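5,10-methylenetetrahydromethanopterin reductase (Methanopyrus kandleri, PDB 1EZW) catalyses the reversible reduction of methylenetetrahydromethanopterin to methyltetrahydromethanopterin with reduced coenzyme F420, a step of methanogenesis from carbon dioxide. Local coordinates at residues Phe31-Tyr43 / Ile92-Met106. Sequence-based numbering, arbitrary orientation. Where two conformers were deposited one is given.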
ATOM      1  N   PHE A  31      13.834  15.578   3.557  1.00 14.92           N
ATOM      2  CA  PHE A  31      14.622  15.135   2.392  1.00 15.50           C
ATOM      3  C   PHE A  31      13.710  15.204   1.155  1.00 16.76           C
ATOM      4  O   PHE A  31      12.519  14.868   1.222  1.00 17.02           O
ATOM      5  CB  PHE A  31      15.120  13.680   2.563  1.00 15.03           C
ATOM      6  CG  PHE A  31      16.236  13.532   3.548  1.00 14.98           C
ATOM      7  CD1 PHE A  31      16.025  13.741   4.932  1.00 15.76           C
ATOM      8  CD2 PHE A  31      17.503  13.141   3.097  1.00 14.83           C
ATOM      9  CE1 PHE A  31      17.103  13.538   5.829  1.00 17.50           C
ATOM     10  CE2 PHE A  31      18.571  12.946   3.989  1.00 16.44           C
ATOM     11  CZ  PHE A  31      18.363  13.139   5.348  1.00 17.58           C
ATOM     12  N   GLU A  32      14.259  15.621   0.009  0.60 17.23           N
ATOM     13  CA  GLU A  32      13.461  15.751  -1.203  0.60 17.93           C
ATOM     14  C   GLU A  32      13.740  14.691  -2.270  0.60 16.80           C
ATOM     15  O   GLU A  32      13.002  14.584  -3.256  0.60 18.14           O
ATOM     16  CB  GLU A  32      13.626  17.156  -1.783  0.60 20.38           C
ATOM     17  CG  GLU A  32      12.979  18.222  -0.884  0.60 22.29           C
ATOM     18  CD  GLU A  32      13.222  19.638  -1.386  0.60 24.22           C
ATOM     19  OE1 GLU A  32      12.634  20.029  -2.408  0.60 27.02           O
ATOM     20  OE2 GLU A  32      14.022  20.353  -0.756  0.60 22.92           O
ATOM     21  N   TYR A  33      14.807  13.931  -2.089  1.00 16.06           N
ATOM     22  CA  TYR A  33      15.119  12.850  -3.033  1.00 16.55           C
ATOM     23  C   TYR A  33      15.452  11.563  -2.346  1.00 15.98           C
ATOM     24  O   TYR A  33      16.155  11.573  -1.347  1.00 16.75           O
ATOM     25  CB  TYR A  33      16.358  13.189  -3.883  1.00 17.57           C
ATOM     26  CG  TYR A  33      16.168  14.407  -4.737  1.00 17.75           C
ATOM     27  CD1 TYR A  33      16.326  15.697  -4.206  1.00 18.88           C
ATOM     28  CD2 TYR A  33      15.811  14.280  -6.074  1.00 19.41           C
ATOM     29  CE1 TYR A  33      16.132  16.830  -5.002  1.00 18.50           C
ATOM     30  CE2 TYR A  33      15.615  15.392  -6.884  1.00 20.14           C
ATOM     31  CZ  TYR A  33      15.781  16.675  -6.329  1.00 21.52           C
ATOM     32  OH  TYR A  33      15.530  17.778  -7.113  1.00 20.81           O
ATOM     33  N   ALA A  34      15.007  10.431  -2.922  1.00 14.33           N
ATOM     34  CA  ALA A  34      15.385   9.119  -2.363  1.00 13.69           C
ATOM     35  C   ALA A  34      15.839   8.279  -3.572  1.00 14.78           C
ATOM     36  O   ALA A  34      15.079   8.112  -4.561  1.00 16.53           O
ATOM     37  CB  ALA A  34      14.161   8.430  -1.650  1.00 15.02           C
ATOM     38  N   TRP A  35      17.055   7.776  -3.462  1.00 14.62           N
ATOM     39  CA  TRP A  35      17.699   7.003  -4.511  1.00 15.79           C
ATOM     40  C   TRP A  35      17.925   5.586  -4.056  1.00 18.24           C
ATOM     41  O   TRP A  35      18.461   5.353  -2.981  1.00 17.74           O
ATOM     42  CB  TRP A  35      19.071   7.606  -4.843  1.00 17.79           C
ATOM     43  CG  TRP A  35      19.028   9.050  -5.294  1.00 17.07           C
ATOM     44  CD1 TRP A  35      19.289  10.185  -4.539  1.00 16.48           C
ATOM     45  CD2 TRP A  35      18.766   9.511  -6.623  1.00 16.98           C
ATOM     46  NE1 TRP A  35      19.213  11.301  -5.331  1.00 17.98           N
ATOM     47  CE2 TRP A  35      18.892  10.921  -6.616  1.00 17.04           C
ATOM     48  CE3 TRP A  35      18.437   8.865  -7.828  1.00 15.68           C
ATOM     49  CZ2 TRP A  35      18.704  11.710  -7.775  1.00 17.37           C
ATOM     50  CZ3 TRP A  35      18.251   9.656  -8.986  1.00 16.65           C
ATOM     51  CH2 TRP A  35      18.386  11.064  -8.941  1.00 19.66           C
ATOM     52  N   ILE A  36      17.546   4.631  -4.901  1.00 17.74           N
ATOM     53  CA  ILE A  36      17.719   3.222  -4.542  1.00 19.70           C
ATOM     54  C   ILE A  36      18.624   2.591  -5.591  1.00 20.51           C
ATOM     55  O   ILE A  36      18.342   2.659  -6.789  1.00 20.47           O
ATOM     56  CB  ILE A  36      16.359   2.471  -4.486  1.00 20.43           C
ATOM     57  CG1 ILE A  36      15.573   2.949  -3.250  1.00 21.72           C
ATOM     58  CG2 ILE A  36      16.611   0.952  -4.348  1.00 21.88           C
ATOM     59  CD1 ILE A  36      16.318   2.571  -1.939  1.00 22.67           C
ATOM     60  N   CYS A  37      19.726   1.999  -5.146  0.60 20.37           N
ATOM     61  CA  CYS A  37      20.695   1.379  -6.050  0.60 22.11           C
ATOM     62  C   CYS A  37      20.108   0.214  -6.833  0.60 21.50           C
ATOM     63  O   CYS A  37      19.139  -0.418  -6.404  0.60 21.27           O
ATOM     64  CB  CYS A  37      21.888   0.898  -5.246  0.60 25.64           C
ATOM     65  SG  CYS A  37      22.419   2.180  -4.143  0.60 32.60           S
ATOM     66  N   ASP A  38      20.694  -0.048  -7.998  1.00 19.26           N
ATOM     67  CA  ASP A  38      20.223  -1.126  -8.863  1.00 18.32           C
ATOM     68  C   ASP A  38      21.282  -2.190  -9.064  1.00 18.00           C
ATOM     69  O   ASP A  38      22.110  -2.066  -9.983  1.00 19.01           O
ATOM     70  CB  ASP A  38      19.776  -0.519 -10.229  1.00 17.03           C
ATOM     71  CG  ASP A  38      19.494  -1.579 -11.287  1.00 16.96           C
ATOM     72  OD1 ASP A  38      18.989  -2.639 -10.888  1.00 16.97           O
ATOM     73  OD2 ASP A  38      19.772  -1.334 -12.484  1.00 16.55           O
ATOM     74  N   HIS A  39      21.298  -3.215  -8.200  0.70 18.38           N
ATOM     75  CA  HIS A  39      22.277  -4.325  -8.301  0.70 17.96           C
ATOM     76  C   HIS A  39      21.482  -5.622  -8.200  0.70 16.97           C
ATOM     77  O   HIS A  39      20.700  -5.766  -7.257  0.70 15.64           O
ATOM     78  CB  HIS A  39      23.297  -4.272  -7.147  0.70 21.15           C
ATOM     79  CG  HIS A  39      24.282  -3.148  -7.263  0.70 22.70           C
ATOM     80  ND1 HIS A  39      25.237  -2.889  -6.301  0.70 24.48           N
ATOM     81  CD2 HIS A  39      24.469  -2.228  -8.240  0.70 24.24           C
ATOM     82  CE1 HIS A  39      25.967  -1.855  -6.681  0.70 24.58           C
ATOM     83  NE2 HIS A  39      25.519  -1.434  -7.853  0.70 25.44           N
ATOM     84  N   TYR A  40      21.714  -6.565  -9.128  1.00 16.55           N
ATOM     85  CA  TYR A  40      20.950  -7.812  -9.170  1.00 17.03           C
ATOM     86  C   TYR A  40      20.992  -8.584  -7.855  1.00 16.23           C
ATOM     87  O   TYR A  40      20.066  -9.350  -7.546  1.00 16.38           O
ATOM     88  CB  TYR A  40      21.483  -8.724 -10.310  1.00 17.50           C
ATOM     89  CG  TYR A  40      22.714  -9.479  -9.860  1.00 19.01           C
ATOM     90  CD1 TYR A  40      22.585 -10.692  -9.168  1.00 16.63           C
ATOM     91  CD2 TYR A  40      23.982  -8.853  -9.886  1.00 17.78           C
ATOM     92  CE1 TYR A  40      23.656 -11.258  -8.477  1.00 18.26           C
ATOM     93  CE2 TYR A  40      25.074  -9.422  -9.192  1.00 18.78           C
ATOM     94  CZ  TYR A  40      24.901 -10.598  -8.486  1.00 19.02           C
ATOM     95  OH  TYR A  40      25.925 -11.081  -7.688  1.00 20.54           O
ATOM     96  N   ASN A  41      22.057  -8.400  -7.063  1.00 16.20           N
ATOM     97  CA  ASN A  41      22.160  -9.193  -5.847  1.00 17.20           C
ATOM     98  C   ASN A  41      21.245  -8.745  -4.725  1.00 16.94           C
ATOM     99  O   ASN A  41      21.047  -9.458  -3.758  1.00 15.77           O
ATOM    100  CB  ASN A  41      23.617  -9.231  -5.330  1.00 18.05           C
ATOM    101  CG  ASN A  41      24.227  -7.855  -5.190  1.00 20.28           C
ATOM    102  OD1 ASN A  41      24.261  -7.086  -6.132  1.00 21.79           O
ATOM    103  ND2 ASN A  41      24.743  -7.559  -4.015  1.00 25.69           N
ATOM    104  N   ASN A  42      20.674  -7.560  -4.872  1.00 15.89           N
ATOM    105  CA  ASN A  42      19.803  -7.020  -3.826  1.00 16.02           C
ATOM    106  C   ASN A  42      18.371  -7.051  -4.307  1.00 16.07           C
ATOM    107  O   ASN A  42      18.106  -7.561  -5.398  1.00 15.54           O
ATOM    108  CB  ASN A  42      20.230  -5.589  -3.528  1.00 17.21           C
ATOM    109  CG  ASN A  42      21.611  -5.552  -2.878  1.00 19.72           C
ATOM    110  OD1 ASN A  42      21.890  -6.363  -2.011  1.00 20.41           O
ATOM    111  ND2 ASN A  42      22.447  -4.618  -3.277  1.00 22.24           N
ATOM    112  N   TYR A  43      17.447  -6.527  -3.495  1.00 14.29           N
ATOM    113  CA  TYR A  43      16.050  -6.505  -3.941  1.00 14.79           C
ATOM    114  C   TYR A  43      15.973  -5.519  -5.128  1.00 15.74           C
ATOM    115  O   TYR A  43      16.759  -4.576  -5.255  1.00 17.67           O
ATOM    116  CB  TYR A  43      15.125  -6.113  -2.788  1.00 13.92           C
ATOM    117  CG  TYR A  43      15.015  -7.185  -1.744  1.00 15.06           C
ATOM    118  CD1 TYR A  43      15.699  -7.078  -0.527  1.00 15.69           C
ATOM    119  CD2 TYR A  43      14.219  -8.326  -1.988  1.00 15.86           C
ATOM    120  CE1 TYR A  43      15.595  -8.096   0.453  1.00 15.63           C
ATOM    121  CE2 TYR A  43      14.099  -9.331  -1.043  1.00 15.49           C
ATOM    122  CZ  TYR A  43      14.791  -9.211   0.174  1.00 17.62           C
ATOM    123  OH  TYR A  43      14.662 -10.218   1.098  1.00 18.52           O
ATOM    124  N   ILE A  92      12.254   9.986 -10.571  1.00 15.17           N
ATOM    125  CA  ILE A  92      13.520  10.596 -11.022  1.00 13.99           C
ATOM    126  C   ILE A  92      14.324   9.461 -11.642  1.00 15.75           C
ATOM    127  O   ILE A  92      14.143   8.272 -11.312  1.00 14.72           O
ATOM    128  CB  ILE A  92      14.312  11.254  -9.864  1.00 16.44           C
ATOM    129  CG1 ILE A  92      14.657  10.216  -8.792  1.00 17.35           C
ATOM    130  CG2 ILE A  92      13.518  12.436  -9.320  1.00 17.24           C
ATOM    131  CD1 ILE A  92      15.249  10.787  -7.463  1.00 18.60           C
ATOM    132  N   ILE A  93      15.247   9.788 -12.552  1.00 14.69           N
ATOM    133  CA  ILE A  93      16.065   8.742 -13.159  1.00 15.45           C
ATOM    134  C   ILE A  93      17.540   8.978 -12.794  1.00 17.83           C
ATOM    135  O   ILE A  93      18.002  10.114 -12.933  1.00 18.47           O
ATOM    136  CB  ILE A  93      15.999   8.839 -14.705  1.00 15.19           C
ATOM    137  CG1 ILE A  93      14.574   8.603 -15.192  1.00 17.10           C
ATOM    138  CG2 ILE A  93      16.998   7.832 -15.328  1.00 16.92           C
ATOM    139  CD1 ILE A  93      14.345   9.085 -16.649  1.00 20.01           C
ATOM    140  N   GLY A  94      18.232   7.930 -12.327  1.00 16.81           N
ATOM    141  CA  GLY A  94      19.670   7.972 -12.059  1.00 17.77           C
ATOM    142  C   GLY A  94      20.261   6.981 -13.067  1.00 19.00           C
ATOM    143  O   GLY A  94      19.959   5.808 -13.002  1.00 19.00           O
ATOM    144  N   MET A  95      21.108   7.422 -14.006  1.00 16.35           N
ATOM    145  CA  MET A  95      21.624   6.499 -15.016  1.00 18.27           C
ATOM    146  C   MET A  95      23.151   6.555 -15.038  1.00 20.07           C
ATOM    147  O   MET A  95      23.722   7.627 -15.059  1.00 19.76           O
ATOM    148  CB  MET A  95      21.079   6.946 -16.387  1.00 18.44           C
ATOM    149  CG  MET A  95      21.546   6.096 -17.555  1.00 18.67           C
ATOM    150  SD  MET A  95      20.939   4.394 -17.501  1.00 20.20           S
ATOM    151  CE  MET A  95      19.195   4.673 -17.663  1.00 21.05           C
ATOM    152  N   GLY A  96      23.787   5.407 -15.007  1.00 18.97           N
ATOM    153  CA  GLY A  96      25.242   5.338 -15.058  1.00 19.35           C
ATOM    154  C   GLY A  96      25.672   4.254 -16.017  1.00 20.47           C
ATOM    155  O   GLY A  96      24.854   3.632 -16.679  1.00 20.55           O
ATOM    156  N   PRO A  97      26.965   3.976 -16.099  1.00 20.86           N
ATOM    157  CA  PRO A  97      27.523   2.964 -16.999  1.00 21.63           C
ATOM    158  C   PRO A  97      27.651   1.556 -16.480  1.00 23.31           C
ATOM    159  O   PRO A  97      28.294   0.722 -17.120  1.00 25.09           O
ATOM    160  CB  PRO A  97      28.892   3.554 -17.310  1.00 22.70           C
ATOM    161  CG  PRO A  97      29.331   3.987 -15.920  1.00 22.97           C
ATOM    162  CD  PRO A  97      28.035   4.689 -15.365  1.00 21.10           C
ATOM    163  N   GLY A  98      27.034   1.258 -15.340  1.00 23.38           N
ATOM    164  CA  GLY A  98      27.215  -0.057 -14.750  1.00 23.98           C
ATOM    165  C   GLY A  98      28.343   0.102 -13.725  1.00 25.72           C
ATOM    166  O   GLY A  98      28.825   1.212 -13.513  1.00 27.23           O
ATOM    167  N   ASP A  99      28.767  -0.978 -13.073  1.00 26.65           N
ATOM    168  CA  ASP A  99      29.850  -0.890 -12.101  1.00 27.42           C
ATOM    169  C   ASP A  99      30.622  -2.179 -12.190  1.00 27.47           C
ATOM    170  O   ASP A  99      30.057  -3.243 -12.423  1.00 25.85           O
ATOM    171  CB  ASP A  99      29.328  -0.616 -10.668  1.00 26.71           C
ATOM    172  CG  ASP A  99      28.411  -1.711 -10.149  1.00 27.76           C
ATOM    173  OD1 ASP A  99      28.861  -2.510  -9.307  1.00 27.16           O
ATOM    174  OD2 ASP A  99      27.244  -1.781 -10.618  1.00 30.03           O
ATOM    175  N   LYS A 100      31.941  -2.074 -12.046  1.00 27.25           N
ATOM    176  CA  LYS A 100      32.797  -3.226 -12.165  1.00 27.22           C
ATOM    177  C   LYS A 100      32.494  -4.419 -11.258  1.00 26.42           C
ATOM    178  O   LYS A 100      32.371  -5.555 -11.748  1.00 26.64           O
ATOM    179  CB  LYS A 100      34.274  -2.809 -11.954  1.00 28.99           C
ATOM    180  CG  LYS A 100      35.222  -3.980 -12.096  1.00 30.87           C
ATOM    181  CD  LYS A 100      36.683  -3.586 -11.785  1.00 33.55           C
ATOM    182  CE  LYS A 100      37.590  -4.807 -11.755  1.00 34.12           C
ATOM    183  NZ  LYS A 100      37.498  -5.674 -12.982  1.00 35.54           N
ATOM    184  N   ALA A 101      32.357  -4.178  -9.958  1.00 25.37           N
ATOM    185  CA  ALA A 101      32.152  -5.286  -9.029  1.00 26.37           C
ATOM    186  C   ALA A 101      30.908  -6.071  -9.397  1.00 24.80           C
ATOM    187  O   ALA A 101      30.926  -7.306  -9.431  1.00 25.96           O
ATOM    188  CB  ALA A 101      32.063  -4.764  -7.583  1.00 26.67           C
ATOM    189  N   THR A 102      29.840  -5.346  -9.706  1.00 23.91           N
ATOM    190  CA  THR A 102      28.587  -6.029 -10.048  1.00 22.95           C
ATOM    191  C   THR A 102      28.614  -6.673 -11.431  1.00 21.24           C
ATOM    192  O   THR A 102      28.184  -7.824 -11.580  1.00 21.10           O
ATOM    193  CB  THR A 102      27.380  -5.062  -9.931  1.00 24.47           C
ATOM    194  OG1 THR A 102      27.412  -4.439  -8.638  1.00 25.45           O
ATOM    195  CG2 THR A 102      26.049  -5.855 -10.049  1.00 24.52           C
ATOM    196  N   PHE A 103      29.117  -5.962 -12.440  1.00 20.90           N
ATOM    197  CA  PHE A 103      29.187  -6.552 -13.777  1.00 22.25           C
ATOM    198  C   PHE A 103      30.091  -7.784 -13.808  1.00 23.54           C
ATOM    199  O   PHE A 103      29.750  -8.787 -14.439  1.00 22.54           O
ATOM    200  CB  PHE A 103      29.601  -5.496 -14.806  1.00 22.28           C
ATOM    201  CG  PHE A 103      28.445  -4.690 -15.338  1.00 22.61           C
ATOM    202  CD1 PHE A 103      27.341  -4.373 -14.523  1.00 23.68           C
ATOM    203  CD2 PHE A 103      28.462  -4.219 -16.643  1.00 22.03           C
ATOM    204  CE1 PHE A 103      26.287  -3.598 -15.012  1.00 22.01           C
ATOM    205  CE2 PHE A 103      27.410  -3.448 -17.144  1.00 22.28           C
ATOM    206  CZ  PHE A 103      26.320  -3.134 -16.329  1.00 20.44           C
ATOM    207  N   ASP A 104      31.215  -7.764 -13.077  1.00 23.77           N
ATOM    208  CA  ASP A 104      32.044  -8.975 -13.070  1.00 24.77           C
ATOM    209  C   ASP A 104      31.244 -10.180 -12.536  1.00 24.36           C
ATOM    210  O   ASP A 104      31.308 -11.300 -13.094  1.00 24.44           O
ATOM    211  CB  ASP A 104      33.314  -8.778 -12.213  1.00 25.17           C
ATOM    212  CG  ASP A 104      34.340  -7.861 -12.880  1.00 30.08           C
ATOM    213  OD1 ASP A 104      34.257  -7.646 -14.100  1.00 30.23           O
ATOM    214  OD2 ASP A 104      35.253  -7.370 -12.169  1.00 31.32           O
ATOM    215  N   LYS A 105      30.476  -9.944 -11.471  1.00 23.11           N
ATOM    216  CA  LYS A 105      29.686 -11.016 -10.884  1.00 21.45           C
ATOM    217  C   LYS A 105      28.657 -11.506 -11.897  1.00 21.07           C
ATOM    218  O   LYS A 105      28.430 -12.693 -11.994  1.00 21.94           O
ATOM    219  CB  LYS A 105      28.946 -10.545  -9.620  1.00 23.42           C
ATOM    220  CG  LYS A 105      29.843 -10.306  -8.390  1.00 26.17           C
ATOM    221  CD  LYS A 105      28.994  -9.636  -7.311  1.00 29.13           C
ATOM    222  CE  LYS A 105      29.783  -9.220  -6.074  1.00 34.35           C
ATOM    223  NZ  LYS A 105      28.857  -8.385  -5.222  1.00 33.66           N
ATOM    224  N   MET A 106      28.040 -10.587 -12.637  1.00 20.99           N
ATOM    225  CA  MET A 106      27.012 -10.973 -13.608  1.00 21.45           C
ATOM    226  C   MET A 106      27.567 -11.684 -14.828  1.00 22.64           C
ATOM    227  O   MET A 106      26.836 -12.424 -15.478  1.00 21.89           O
ATOM    228  CB  MET A 106      26.238  -9.747 -14.084  1.00 21.63           C
ATOM    229  CG  MET A 106      25.510  -9.031 -12.966  1.00 18.07           C
ATOM    230  SD  MET A 106      24.511  -7.662 -13.556  1.00 19.58           S
ATOM    231  CE  MET A 106      23.024  -8.608 -14.148  1.00 18.79           C
TER
HETATM  232  O   HOH W   1      24.516  -3.278 -11.564  1.00 27.69           O
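W35 and G94 face each other from strands 33-36 and 93-95 with CA atoms 7.9 Å apart, too far for direct sheet pairing, as suits strands two and four of a TIM barrel; beyond them H39 and T102 draw to 6.8 Å. I92 sets CD1 over the six-membered ring of W35, a CH-pi contact 3.4 Å from the centroid and 8° off its normal, while the same methyl meets the ring edge of Y33. Because I92 CG1 lies between the backbone N and carbonyl carbon (chi1 60°), the branch is aimed at the indole, whose rim abuts the backbone of G94. Past the strands, D99 caps helix 100-106: its OD1 accepts from T102 N at 3.0 Å and from T102 OG1 on the syn lone pair. In one of two H39 conformers that hydroxyl lies over the ring centre, with D99 OD2 3.3 Å from H39 NE2. With an alanine at D99, T102 N would probably lose its cap and the T102 hydroxyl be freed to turn off the imidazole. Y40 passes M106 in the opposite sense, Y40 CD2 3.4 Å from M106 CG, and Y40 OH, hydrogen-bonded to D160 O of the second subunit, rests on K105 CD. Apolar contact of I92 with W35 and Y33 thus joins the strands, the D99 cap sets T102 against H39, and K105 NZ forms a salt bridge with D160 of the second subunit.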